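Local structure of mediator of RNA polymerase II transcription subunit 6 (4H61) at residues L23-F32 against I75-I86. The protein serves as a subunit of the Mediator coactivator complex, which relays signals from gene-specific regulators to the basal RNA polymerase II transcription machinery. Numbering follows the deposited sequence.
Sequences LRTENVLEYF and IIHERPPFLWVI
W84 and T25 hold the one hydrogen bond between the two segments: the indole NE1 of W84 donates to OG1 of T25 over 2.8 Å. The hydroxyl lies at the ring edge, 16° out of the indole plane, and the N-H points only moderately straight at it (150°). At the six-membered end of the indole, CB of L23 packs 3.7 Å from CZ3 of W84. V28 brings CG1 over one face of the ring, offset toward its rim, while the backbone N of P80 lies over the opposite face. With an alanine here instead of the indole, the T25 hydroxyl would probably lose this donor and a gap would open beside L23 and V28. Apolar packing is denser toward I75 and I86, beyond the indole. With CG1 in the crowded position between backbone N and carbonyl carbon (chi1 59°), V28 meets CD1 of I75 at 3.5 Å. L29 spreads its two methyls over neighbouring strands, CD1 to CD1 of I86 at 3.6 Å and CD2 to CG1 of I75 at 3.9 Å. The same I86 CD1 also touches F32, obliquely to its ring. By contrast, the hairpin-turn side is loose and exposed: the E78 side chain crosses that of T25 at about a right angle, its CD 3.7 Å from CG2 of T25, and P80 barely reaches the threonine. Helix 28-33 and the loop before it thus lie against one face of the antiparallel sheet, at the hairpin of strands 70-79 and 83-91; L23 and I86 continue onto V105 of strand 97-106, and F32 onto F73, Y103 and I110.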
ATOM      1  N   LEU A  23       7.586  14.253  -5.457  1.00144.19           N
ATOM      2  CA  LEU A  23       7.197  12.865  -5.237  1.00139.63           C
ATOM      3  C   LEU A  23       7.910  11.917  -6.183  1.00141.34           C
ATOM      4  O   LEU A  23       8.050  12.189  -7.376  1.00143.29           O
ATOM      5  CB  LEU A  23       5.682  12.683  -5.366  1.00134.70           C
ATOM      6  CG  LEU A  23       4.810  13.310  -4.278  1.00131.06           C
ATOM      7  CD1 LEU A  23       3.365  12.836  -4.410  1.00123.55           C
ATOM      8  CD2 LEU A  23       5.371  12.999  -2.894  1.00130.70           C
ATOM      9  N   ARG A  24       8.359  10.798  -5.630  1.00142.25           N
ATOM     10  CA  ARG A  24       8.952   9.726  -6.410  1.00144.21           C
ATOM     11  C   ARG A  24       8.480   8.400  -5.827  1.00139.31           C
ATOM     12  O   ARG A  24       8.124   8.332  -4.647  1.00135.14           O
ATOM     13  CB  ARG A  24      10.481   9.819  -6.372  1.00149.77           C
ATOM     14  CG  ARG A  24      11.059  10.992  -7.161  1.00155.47           C
ATOM     15  CD  ARG A  24      12.527  11.265  -6.822  1.00161.66           C
ATOM     16  NE  ARG A  24      12.696  11.912  -5.521  1.00164.81           N
ATOM     17  CZ  ARG A  24      13.198  11.315  -4.442  1.00164.58           C
ATOM     18  NH1 ARG A  24      13.594  10.048  -4.503  1.00164.11           N
ATOM     19  NH2 ARG A  24      13.312  11.988  -3.301  1.00162.25           N
ATOM     20  N   THR A  25       8.467   7.356  -6.654  1.00140.43           N
ATOM     21  CA  THR A  25       8.141   6.002  -6.205  1.00136.61           C
ATOM     22  C   THR A  25       8.958   5.647  -4.966  1.00137.81           C
ATOM     23  O   THR A  25       8.470   4.985  -4.050  1.00137.77           O
ATOM     24  CB  THR A  25       8.423   4.970  -7.316  1.00135.79           C
ATOM     25  OG1 THR A  25       7.598   5.255  -8.450  1.00137.19           O
ATOM     26  CG2 THR A  25       8.137   3.556  -6.836  1.00133.93           C
ATOM     27  N   GLU A  26      10.200   6.125  -4.952  1.00141.15           N
ATOM     28  CA  GLU A  26      11.123   5.939  -3.839  1.00140.36           C
ATOM     29  C   GLU A  26      10.562   6.406  -2.502  1.00130.51           C
ATOM     30  O   GLU A  26      10.879   5.822  -1.467  1.00127.76           O
ATOM     31  CB  GLU A  26      12.442   6.677  -4.113  1.00153.55           C
ATOM     32  CG  GLU A  26      13.361   6.009  -5.135  1.00167.73           C
ATOM     33  CD  GLU A  26      12.931   6.237  -6.578  1.00176.78           C
ATOM     34  OE1 GLU A  26      11.942   6.965  -6.806  1.00177.20           O
ATOM     35  OE2 GLU A  26      13.590   5.685  -7.488  1.00181.78           O
ATOM     36  N   ASN A  27       9.741   7.458  -2.520  1.00126.10           N
ATOM     37  CA  ASN A  27       9.272   8.069  -1.273  1.00124.18           C
ATOM     38  C   ASN A  27       7.756   8.283  -1.123  1.00125.30           C
ATOM     39  O   ASN A  27       7.295   8.733  -0.069  1.00130.34           O
ATOM     40  CB  ASN A  27      10.020   9.379  -0.988  1.00122.00           C
ATOM     41  CG  ASN A  27       9.797  10.430  -2.062  1.00134.29           C
ATOM     42  OD1 ASN A  27       8.856  10.343  -2.849  1.00138.86           O
ATOM     43  ND2 ASN A  27      10.670  11.434  -2.100  1.00138.62           N
ATOM     44  N   VAL A  28       6.987   7.958  -2.158  1.00117.58           N
ATOM     45  CA  VAL A  28       5.540   8.175  -2.119  1.00118.94           C
ATOM     46  C   VAL A  28       4.845   7.520  -0.907  1.00120.84           C
ATOM     47  O   VAL A  28       3.942   8.100  -0.306  1.00124.82           O
ATOM     48  CB  VAL A  28       4.866   7.726  -3.431  1.00117.29           C
ATOM     49  CG1 VAL A  28       5.136   6.265  -3.690  1.00116.70           C
ATOM     50  CG2 VAL A  28       3.374   7.987  -3.387  1.00115.00           C
ATOM     51  N   LEU A  29       5.284   6.325  -0.537  1.00119.16           N
ATOM     52  CA  LEU A  29       4.703   5.604   0.589  1.00107.55           C
ATOM     53  C   LEU A  29       4.985   6.334   1.891  1.00108.41           C
ATOM     54  O   LEU A  29       4.201   6.258   2.834  1.00114.02           O
ATOM     55  CB  LEU A  29       5.274   4.185   0.658  1.00106.84           C
ATOM     56  CG  LEU A  29       4.299   3.012   0.619  1.00111.68           C
ATOM     57  CD1 LEU A  29       3.020   3.404  -0.097  1.00118.18           C
ATOM     58  CD2 LEU A  29       4.944   1.784  -0.042  1.00102.80           C
ATOM     59  N   GLU A  30       6.108   7.039   1.953  1.00110.72           N
ATOM     60  CA  GLU A  30       6.436   7.793   3.154  1.00113.22           C
ATOM     61  C   GLU A  30       5.493   8.981   3.260  1.00115.74           C
ATOM     62  O   GLU A  30       5.031   9.329   4.349  1.00120.53           O
ATOM     63  CB  GLU A  30       7.885   8.269   3.115  1.00121.80           C
ATOM     64  CG  GLU A  30       8.354   8.900   4.415  1.00131.69           C
ATOM     65  CD  GLU A  30       9.862   8.965   4.509  1.00148.15           C
ATOM     66  OE1 GLU A  30      10.527   8.076   3.928  1.00156.98           O
ATOM     67  OE2 GLU A  30      10.383   9.905   5.153  1.00152.64           O
ATOM     68  N   TYR A  31       5.218   9.593   2.112  1.00113.50           N
ATOM     69  CA  TYR A  31       4.245  10.670   2.000  1.00115.63           C
ATOM     70  C   TYR A  31       2.911  10.190   2.545  1.00114.52           C
ATOM     71  O   TYR A  31       2.290  10.841   3.396  1.00116.62           O
ATOM     72  CB  TYR A  31       4.088  11.049   0.528  1.00115.98           C
ATOM     73  CG  TYR A  31       3.207  12.248   0.245  1.00115.78           C
ATOM     74  CD1 TYR A  31       3.338  13.426   0.969  1.00112.75           C
ATOM     75  CD2 TYR A  31       2.269  12.208  -0.782  1.00119.54           C
ATOM     76  CE1 TYR A  31       2.540  14.531   0.689  1.00118.20           C
ATOM     77  CE2 TYR A  31       1.471  13.305  -1.072  1.00121.66           C
ATOM     78  CZ  TYR A  31       1.609  14.464  -0.334  1.00121.54           C
ATOM     79  OH  TYR A  31       0.808  15.550  -0.627  1.00121.92           O
ATOM     80  N   PHE A  32       2.489   9.036   2.046  1.00106.74           N
ATOM     81  CA  PHE A  32       1.230   8.431   2.439  1.00103.65           C
ATOM     82  C   PHE A  32       1.176   8.245   3.949  1.00103.79           C
ATOM     83  O   PHE A  32       0.117   8.372   4.553  1.00104.60           O
ATOM     84  CB  PHE A  32       1.056   7.087   1.717  1.00104.87           C
ATOM     85  CG  PHE A  32      -0.267   6.430   1.968  1.00100.27           C
ATOM     86  CD1 PHE A  32      -1.383   6.788   1.226  1.00 92.29           C
ATOM     87  CD2 PHE A  32      -0.393   5.445   2.946  1.00 98.84           C
ATOM     88  CE1 PHE A  32      -2.605   6.185   1.460  1.00 98.54           C
ATOM     89  CE2 PHE A  32      -1.611   4.831   3.194  1.00 95.63           C
ATOM     90  CZ  PHE A  32      -2.724   5.201   2.455  1.00 98.28           C
ATOM     91  N   ILE A  75       2.408  -0.286  -3.269  1.00108.89           N
ATOM     92  CA  ILE A  75       2.205   0.445  -4.506  1.00108.75           C
ATOM     93  C   ILE A  75       1.854  -0.553  -5.595  1.00113.85           C
ATOM     94  O   ILE A  75       2.567  -1.541  -5.796  1.00119.51           O
ATOM     95  CB  ILE A  75       3.476   1.206  -4.887  1.00105.00           C
ATOM     96  CG1 ILE A  75       3.859   2.167  -3.755  1.00105.07           C
ATOM     97  CG2 ILE A  75       3.285   1.934  -6.213  1.00102.15           C
ATOM     98  CD1 ILE A  75       5.247   2.732  -3.875  1.00108.97           C
ATOM     99  N   ILE A  76       0.744  -0.314  -6.286  1.00110.46           N
ATOM    100  CA  ILE A  76       0.292  -1.249  -7.317  1.00110.50           C
ATOM    101  C   ILE A  76       0.185  -0.597  -8.691  1.00118.13           C
ATOM    102  O   ILE A  76      -0.198  -1.250  -9.657  1.00122.58           O
ATOM    103  CB  ILE A  76      -1.062  -1.880  -6.962  1.00 97.94           C
ATOM    104  CG1 ILE A  76      -2.172  -0.818  -7.021  1.00 99.88           C
ATOM    105  CG2 ILE A  76      -0.987  -2.549  -5.600  1.00 89.94           C
ATOM    106  CD1 ILE A  76      -3.525  -1.321  -6.581  1.00 99.19           C
ATOM    107  N   HIS A  77       0.507   0.689  -8.769  1.00116.45           N
ATOM    108  CA  HIS A  77       0.562   1.372 -10.052  1.00120.28           C
ATOM    109  C   HIS A  77       1.462   2.602 -10.005  1.00128.45           C
ATOM    110  O   HIS A  77       1.409   3.382  -9.058  1.00133.77           O
ATOM    111  CB  HIS A  77      -0.832   1.757 -10.537  1.00127.32           C
ATOM    112  CG  HIS A  77      -0.861   2.189 -11.970  1.00142.24           C
ATOM    113  ND1 HIS A  77      -0.918   1.291 -13.016  1.00145.54           N
ATOM    114  CD2 HIS A  77      -0.806   3.420 -12.534  1.00143.86           C
ATOM    115  CE1 HIS A  77      -0.915   1.953 -14.159  1.00150.29           C
ATOM    116  NE2 HIS A  77      -0.849   3.246 -13.894  1.00147.20           N
ATOM    117  N   GLU A  78       2.286   2.774 -11.037  1.00136.95           N
ATOM    118  CA  GLU A  78       3.249   3.867 -11.077  1.00141.79           C
ATOM    119  C   GLU A  78       3.169   4.639 -12.379  1.00146.51           C
ATOM    120  O   GLU A  78       3.374   4.077 -13.453  1.00153.56           O
ATOM    121  CB  GLU A  78       4.671   3.336 -10.897  1.00147.37           C
ATOM    122  CG  GLU A  78       4.858   2.504  -9.645  1.00156.24           C
ATOM    123  CD  GLU A  78       6.228   1.866  -9.573  1.00165.55           C
ATOM    124  OE1 GLU A  78       7.121   2.295 -10.341  1.00165.15           O
ATOM    125  OE2 GLU A  78       6.404   0.937  -8.751  1.00168.30           O
ATOM    126  N   ARG A  79       2.867   5.928 -12.279  1.00144.32           N
ATOM    127  CA  ARG A  79       2.946   6.823 -13.429  1.00145.15           C
ATOM    128  C   ARG A  79       3.604   8.139 -13.046  1.00140.23           C
ATOM    129  O   ARG A  79       2.948   9.185 -13.047  1.00133.68           O
ATOM    130  CB  ARG A  79       1.561   7.086 -14.017  1.00151.90           C
ATOM    131  CG  ARG A  79       0.924   5.868 -14.662  1.00164.48           C
ATOM    132  CD  ARG A  79       1.650   5.448 -15.946  1.00177.51           C
ATOM    133  NE  ARG A  79       0.810   4.605 -16.800  1.00182.56           N
ATOM    134  CZ  ARG A  79       0.917   3.283 -16.903  1.00181.40           C
ATOM    135  NH1 ARG A  79       1.847   2.631 -16.214  1.00179.06           N
ATOM    136  NH2 ARG A  79       0.097   2.611 -17.703  1.00181.62           N
ATOM    137  N   PRO A  80       4.907   8.092 -12.715  1.00143.08           N
ATOM    138  CA  PRO A  80       5.630   9.314 -12.356  1.00143.84           C
ATOM    139  C   PRO A  80       5.546  10.322 -13.492  1.00148.00           C
ATOM    140  O   PRO A  80       5.544   9.917 -14.654  1.00146.53           O
ATOM    141  CB  PRO A  80       7.077   8.833 -12.199  1.00142.73           C
ATOM    142  CG  PRO A  80       6.969   7.387 -11.905  1.00140.35           C
ATOM    143  CD  PRO A  80       5.788   6.911 -12.693  1.00140.29           C
ATOM    144  N   PRO A  81       5.482  11.618 -13.159  1.00149.97           N
ATOM    145  CA  PRO A  81       5.498  12.094 -11.772  1.00150.03           C
ATOM    146  C   PRO A  81       4.128  12.562 -11.276  1.00147.00           C
ATOM    147  O   PRO A  81       4.063  13.304 -10.294  1.00136.84           O
ATOM    148  CB  PRO A  81       6.450  13.284 -11.852  1.00150.25           C
ATOM    149  CG  PRO A  81       6.172  13.861 -13.221  1.00149.62           C
ATOM    150  CD  PRO A  81       5.719  12.718 -14.112  1.00147.39           C
ATOM    151  N   PHE A  82       3.056  12.132 -11.936  1.00153.41           N
ATOM    152  CA  PHE A  82       1.716  12.601 -11.582  1.00153.28           C
ATOM    153  C   PHE A  82       0.934  11.672 -10.646  1.00135.29           C
ATOM    154  O   PHE A  82       0.344  12.140  -9.671  1.00137.19           O
ATOM    155  CB  PHE A  82       0.893  12.927 -12.834  1.00168.26           C
ATOM    156  CG  PHE A  82       1.236  14.254 -13.456  1.00188.64           C
ATOM    157  CD1 PHE A  82       2.177  15.090 -12.869  1.00193.69           C
ATOM    158  CD2 PHE A  82       0.611  14.673 -14.622  1.00195.71           C
ATOM    159  CE1 PHE A  82       2.495  16.313 -13.439  1.00195.71           C
ATOM    160  CE2 PHE A  82       0.924  15.897 -15.196  1.00197.78           C
ATOM    161  CZ  PHE A  82       1.867  16.718 -14.602  1.00198.03           C
ATOM    162  N   LEU A  83       0.911  10.372 -10.923  1.00118.99           N
ATOM    163  CA  LEU A  83       0.169   9.494 -10.035  1.00130.40           C
ATOM    164  C   LEU A  83       0.864   8.219  -9.580  1.00135.78           C
ATOM    165  O   LEU A  83       1.739   7.681 -10.255  1.00137.68           O
ATOM    166  CB  LEU A  83      -1.254   9.200 -10.548  1.00138.84           C
ATOM    167  CG  LEU A  83      -1.627   8.304 -11.731  1.00148.39           C
ATOM    168  CD1 LEU A  83      -1.161   6.874 -11.587  1.00153.81           C
ATOM    169  CD2 LEU A  83      -3.134   8.308 -11.861  1.00152.05           C
ATOM    170  N   TRP A  84       0.441   7.759  -8.407  1.00131.29           N
ATOM    171  CA  TRP A  84       0.763   6.435  -7.915  1.00123.88           C
ATOM    172  C   TRP A  84      -0.509   5.929  -7.269  1.00126.08           C
ATOM    173  O   TRP A  84      -1.299   6.722  -6.753  1.00127.79           O
ATOM    174  CB  TRP A  84       1.880   6.493  -6.883  1.00119.11           C
ATOM    175  CG  TRP A  84       3.199   6.868  -7.450  1.00129.35           C
ATOM    176  CD1 TRP A  84       4.189   6.020  -7.858  1.00133.30           C
ATOM    177  CD2 TRP A  84       3.685   8.195  -7.681  1.00133.44           C
ATOM    178  NE1 TRP A  84       5.264   6.739  -8.325  1.00137.20           N
ATOM    179  CE2 TRP A  84       4.979   8.076  -8.229  1.00137.64           C
ATOM    180  CE3 TRP A  84       3.151   9.472  -7.478  1.00129.00           C
ATOM    181  CZ2 TRP A  84       5.746   9.185  -8.574  1.00142.26           C
ATOM    182  CZ3 TRP A  84       3.912  10.569  -7.821  1.00132.26           C
ATOM    183  CH2 TRP A  84       5.197  10.420  -8.362  1.00140.69           C
ATOM    184  N   VAL A  85      -0.721   4.619  -7.314  1.00122.19           N
ATOM    185  CA  VAL A  85      -1.896   4.023  -6.696  1.00116.79           C
ATOM    186  C   VAL A  85      -1.483   3.044  -5.611  1.00120.04           C
ATOM    187  O   VAL A  85      -0.654   2.155  -5.840  1.00125.27           O
ATOM    188  CB  VAL A  85      -2.776   3.305  -7.724  1.00114.62           C
ATOM    189  CG1 VAL A  85      -3.940   2.598  -7.026  1.00114.45           C
ATOM    190  CG2 VAL A  85      -3.283   4.293  -8.758  1.00107.34           C
ATOM    191  N   ILE A  86      -2.075   3.213  -4.432  1.00113.21           N
ATOM    192  CA  ILE A  86      -1.691   2.451  -3.250  1.00107.60           C
ATOM    193  C   ILE A  86      -2.842   1.582  -2.793  1.00107.19           C
ATOM    194  O   ILE A  86      -3.994   2.005  -2.842  1.00114.93           O
ATOM    195  CB  ILE A  86      -1.288   3.401  -2.110  1.00105.18           C
ATOM    196  CG1 ILE A  86      -0.060   4.216  -2.520  1.00107.09           C
ATOM    197  CG2 ILE A  86      -1.019   2.635  -0.828  1.00100.50           C
ATOM    198  CD1 ILE A  86       0.313   5.276  -1.534  1.00105.74           C
TER